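Local coordinates for sorting nexin-21 (Mus musculus, PDB 4YMR), which binds membranes enriched in phosphatidylinositol 3-phosphate and phosphatidylinositol 4,5-bisphosphate and may take part in several stages of intracellular trafficking, at residues A[25-30]-A[60-65]; A[116-121]-A[125-130]. One frame throughout, in Å; residues are numbered along the deposited sequence.

Contact 1: A[25-30]-A[60-65]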
# COMPACT_ATOMS: atom_id res chain seq x y z
N GLY A 25 -18.09 10.96 13.78
CA GLY A 25 -17.98 12.41 13.87
C GLY A 25 -17.29 12.87 15.14
O GLY A 25 -17.32 14.05 15.48
N LEU A 26 -16.67 11.93 15.84
CA LEU A 26 -15.90 12.25 17.04
C LEU A 26 -14.47 12.63 16.66
O LEU A 26 -13.52 11.90 16.92
CB LEU A 26 -15.93 11.06 18.01
CG LEU A 26 -17.28 10.72 18.66
CD1 LEU A 26 -17.24 9.40 19.43
CD2 LEU A 26 -17.74 11.85 19.57
N TYR A 27 -14.32 13.80 16.04
CA TYR A 27 -13.03 14.21 15.47
C TYR A 27 -11.91 14.40 16.48
O TYR A 27 -10.79 13.94 16.25
CB TYR A 27 -13.20 15.43 14.57
CG TYR A 27 -14.16 15.15 13.44
CD1 TYR A 27 -13.85 14.21 12.47
CD2 TYR A 27 -15.41 15.77 13.38
CE1 TYR A 27 -14.72 13.92 11.45
CE2 TYR A 27 -16.30 15.49 12.36
CZ TYR A 27 -15.95 14.56 11.39
OH TYR A 27 -16.82 14.24 10.36
N ARG A 28 -12.21 15.03 17.61
CA ARG A 28 -11.20 15.24 18.65
C ARG A 28 -10.72 13.93 19.28
O ARG A 28 -9.51 13.76 19.52
CB ARG A 28 -11.70 16.23 19.71
CG ARG A 28 -10.62 16.72 20.67
CD ARG A 28 -10.93 18.11 21.22
NE ARG A 28 -10.70 19.17 20.23
CZ ARG A 28 -9.50 19.60 19.88
NH1 ARG A 28 -8.41 19.08 20.43
NH2 ARG A 28 -9.37 20.56 18.98
N GLU A 29 -11.64 12.99 19.52
CA GLU A 29 -11.27 11.66 20.00
C GLU A 29 -10.42 10.93 18.96
O GLU A 29 -9.41 10.32 19.29
CB GLU A 29 -12.52 10.83 20.35
CG GLU A 29 -12.32 9.81 21.50
CD GLU A 29 -13.60 9.06 21.88
OE1 GLU A 29 -14.72 9.61 21.69
OE2 GLU A 29 -13.49 7.92 22.37
N ALA A 30 -10.84 11.02 17.70
CA ALA A 30 -10.14 10.35 16.59
C ALA A 30 -8.72 10.87 16.38
O ALA A 30 -7.82 10.08 16.09
CB ALA A 30 -10.94 10.49 15.30
N LEU A 60 -5.67 12.35 9.89
CA LEU A 60 -5.19 13.60 10.48
C LEU A 60 -5.73 14.85 9.77
O LEU A 60 -6.24 15.77 10.41
CB LEU A 60 -3.66 13.60 10.53
CG LEU A 60 -3.00 12.59 11.46
CD1 LEU A 60 -1.49 12.65 11.33
CD2 LEU A 60 -3.43 12.83 12.91
N ALA A 61 -5.63 14.88 8.44
CA ALA A 61 -6.04 16.05 7.68
C ALA A 61 -7.53 16.36 7.87
O ALA A 61 -7.91 17.50 8.07
CB ALA A 61 -5.70 15.87 6.20
N VAL A 62 -8.36 15.32 7.82
CA VAL A 62 -9.79 15.44 8.05
C VAL A 62 -10.14 15.95 9.44
O VAL A 62 -10.94 16.88 9.59
CB VAL A 62 -10.53 14.11 7.75
CG1 VAL A 62 -11.96 14.16 8.24
CG2 VAL A 62 -10.50 13.84 6.26
N CYS A 63 -9.50 15.35 10.44
CA CYS A 63 -9.77 15.71 11.82
C CYS A 63 -9.28 17.12 12.10
O CYS A 63 -9.99 17.91 12.71
CB CYS A 63 -9.17 14.69 12.80
SG CYS A 63 -9.99 13.09 12.81
N HIS A 64 -8.07 17.45 11.64
CA HIS A 64 -7.61 18.82 11.80
C HIS A 64 -8.56 19.82 11.13
O HIS A 64 -8.90 20.83 11.73
CB HIS A 64 -6.15 18.98 11.35
CG HIS A 64 -5.17 18.47 12.37
ND1 HIS A 64 -4.07 17.72 12.02
CD2 HIS A 64 -5.14 18.60 13.72
CE1 HIS A 64 -3.38 17.42 13.12
NE2 HIS A 64 -4.02 17.94 14.16
N GLN A 65 -9.04 19.53 9.92
CA GLN A 65 -9.96 20.46 9.26
C GLN A 65 -11.27 20.65 10.00
O GLN A 65 -11.80 21.76 10.06
CB GLN A 65 -10.29 19.98 7.86
CG GLN A 65 -9.27 20.35 6.84
CD GLN A 65 -9.66 19.87 5.47
OE1 GLN A 65 -10.45 20.51 4.78
NE2 GLN A 65 -9.12 18.73 5.08
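Cys63 and Tyr27 meet with the sulfur at the rim of the ring: SG lies 5.4 Å from the centroid of the Tyr27 ring and 84° off its normal, close to the ring plane. This is a sulfur-aromatic contact of the edge type, and its nearest ring atom is CD1 of Tyr27, 4.0 Å from Cys63 SG. With SG anti to its own carbonyl carbon (chi1 -70°), Cys63 reaches into the angle between the ring and the first turn of helix 27-43, where SG comes within 3.7 Å of Ala30 CB and 3.6 Å of Tyr27 O. The backbones come close here, Tyr27 CA lying 5.1 Å from Cys63 CA. Helices 27-43 and 52-66 pack here within the tetratricopeptide-repeat (TPR) domain of this sorting nexin, a fold built from antiparallel helices stacked side by side. Further along the same ring, Val62 comes obliquely, its CG1 4.2 Å from Tyr27 CE1. Gly25, in the turn just before the helix, covers part of one ring face with its carbonyl carbon, 3.9 Å above the plane. Thr22 of helix 12-24 touches Tyr27, Ala30 and Cys63, and Lys135 of the second subunit packs on both Tyr27 and Val62.

Contact 2: A[116-121]-A[125-130]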
# COMPACT_ATOMS: atom_id res chain seq x y z
N ALA A 116 17.08 -6.63 -15.38
CA ALA A 116 17.42 -5.24 -15.64
C ALA A 116 16.64 -4.29 -14.76
O ALA A 116 17.13 -3.21 -14.41
CB ALA A 116 17.20 -4.90 -17.10
N GLN A 117 15.44 -4.69 -14.37
CA GLN A 117 14.61 -3.85 -13.52
C GLN A 117 15.06 -3.91 -12.07
O GLN A 117 15.02 -2.91 -11.36
CB GLN A 117 13.13 -4.24 -13.63
CG GLN A 117 12.19 -3.33 -12.83
CD GLN A 117 10.72 -3.63 -13.08
OE1 GLN A 117 10.36 -4.35 -14.03
NE2 GLN A 117 9.86 -3.09 -12.23
N LEU A 118 15.49 -5.10 -11.64
CA LEU A 118 16.06 -5.28 -10.30
C LEU A 118 17.46 -4.65 -10.17
O LEU A 118 17.88 -4.30 -9.08
CB LEU A 118 16.09 -6.76 -9.90
CG LEU A 118 16.49 -7.07 -8.45
CD1 LEU A 118 15.48 -6.48 -7.47
CD2 LEU A 118 16.66 -8.56 -8.20
N GLN A 119 18.18 -4.50 -11.29
CA GLN A 119 19.50 -3.88 -11.24
C GLN A 119 19.43 -2.37 -11.47
O GLN A 119 20.46 -1.71 -11.59
CB GLN A 119 20.43 -4.49 -12.28
CG GLN A 119 20.66 -5.96 -12.08
CD GLN A 119 21.28 -6.57 -13.30
OE1 GLN A 119 21.67 -5.86 -14.22
NE2 GLN A 119 21.37 -7.90 -13.33
N ALA A 120 18.22 -1.84 -11.54
CA ALA A 120 18.03 -0.40 -11.66
C ALA A 120 17.52 0.12 -10.34
O ALA A 120 17.85 1.24 -9.93
CB ALA A 120 17.06 -0.07 -12.78
N LEU A 121 16.71 -0.70 -9.67
CA LEU A 121 16.29 -0.44 -8.29
C LEU A 121 17.49 -0.51 -7.34
O LEU A 121 17.49 0.10 -6.27
CB LEU A 121 15.24 -1.46 -7.85
CG LEU A 121 13.76 -1.15 -8.00
CD1 LEU A 121 13.42 -0.85 -9.44
CD2 LEU A 121 12.94 -2.33 -7.50
N GLY A 125 19.47 2.76 -5.65
CA GLY A 125 19.34 2.71 -4.20
C GLY A 125 18.01 2.27 -3.59
O GLY A 125 17.88 2.34 -2.37
N LEU A 126 17.05 1.81 -4.39
CA LEU A 126 15.70 1.57 -3.86
C LEU A 126 15.45 0.22 -3.17
O LEU A 126 14.39 -0.00 -2.57
CB LEU A 126 14.64 1.85 -4.93
CG LEU A 126 14.83 3.28 -5.45
CD1 LEU A 126 14.25 3.47 -6.84
CD2 LEU A 126 14.23 4.28 -4.46
N THR A 127 16.44 -0.67 -3.25
CA THR A 127 16.36 -1.96 -2.56
C THR A 127 17.78 -2.50 -2.39
O THR A 127 18.71 -2.06 -3.07
CB THR A 127 15.49 -2.97 -3.36
OG1 THR A 127 15.02 -4.01 -2.50
CG2 THR A 127 16.27 -3.58 -4.51
N SER A 128 17.97 -3.45 -1.48
CA SER A 128 19.29 -4.01 -1.23
C SER A 128 19.74 -4.95 -2.34
O SER A 128 18.91 -5.62 -2.96
CB SER A 128 19.30 -4.76 0.10
OG SER A 128 18.13 -5.54 0.27
N THR A 129 21.04 -5.02 -2.63
CA THR A 129 21.53 -6.21 -3.31
C THR A 129 21.48 -7.30 -2.23
O THR A 129 21.45 -6.97 -1.04
CB THR A 129 22.87 -5.97 -4.06
OG1 THR A 129 22.68 -4.89 -4.99
CG2 THR A 129 23.26 -7.19 -4.88
N PRO A 130 21.51 -8.58 -2.61
CA PRO A 130 20.33 -9.41 -2.36
C PRO A 130 19.14 -8.62 -1.77
O PRO A 130 19.19 -8.15 -0.63
CB PRO A 130 20.86 -10.49 -1.43
CG PRO A 130 22.26 -10.70 -1.89
CD PRO A 130 22.75 -9.32 -2.29
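The carbonyl oxygen of Leu121 receives two backbone N-H groups from the chain that turns back after helix 112-122. Leu126 N makes the shorter bond, 2.6 Å to Leu121 O, approaching almost in line with the carbonyl (C=O...N angle 164°), although the N-H itself is bent to 132°. Thr127 N adds a weak second bond to Leu121 O at 3.3 Å. Together with Gly125 N to Gln122 O, the Leu126 bond forms a Schellman motif that ends the helix, in which Gly125 takes the C-prime position with positive phi. Leu126 CB also sits 3.6 Å from Leu121 O. Apolar contacts flank the turn: Leu126 CB packs loosely on Leu121 CG, and Thr127 directs its methyl, not its hydroxyl, at the helix. With OG1 anti to the backbone N (chi1 -159°), Thr127 CG2 lies 4.1 Å from Leu121 CB and 4.2 Å from Leu118 CD1. Leu121 also rests on Leu93 of helix 93-106, and Thr127 on Ala94. At the C-terminal end of a helix, carbonyls tend to lose their regular i to i+4 partners; here the returning chain grips Leu121 O with one short and one weak N-H, the Thr127 methyl and leucines packing beside them.

From the N terminus, the chain runs through helix 12-24 and turns into helix 27-43, whose first turn supplies one side of contact 1. Twenty-nine residues later, most of them helical, helix 52-66 returns to close that long loop and join two helices of the TPR domain. The chain then passes through helices 70-85 and 93-106 before contact 2 opens on helix 112-122. Only three residues separate its segments, so it closes a short local turn that leads toward helix 134-140. The contacts follow in series, neither nesting nor crossing. Their centres lie 39 Å apart on opposite sides of the chain's centre, and contact 1 alone meets the second subunit of this domain-swapped assembly.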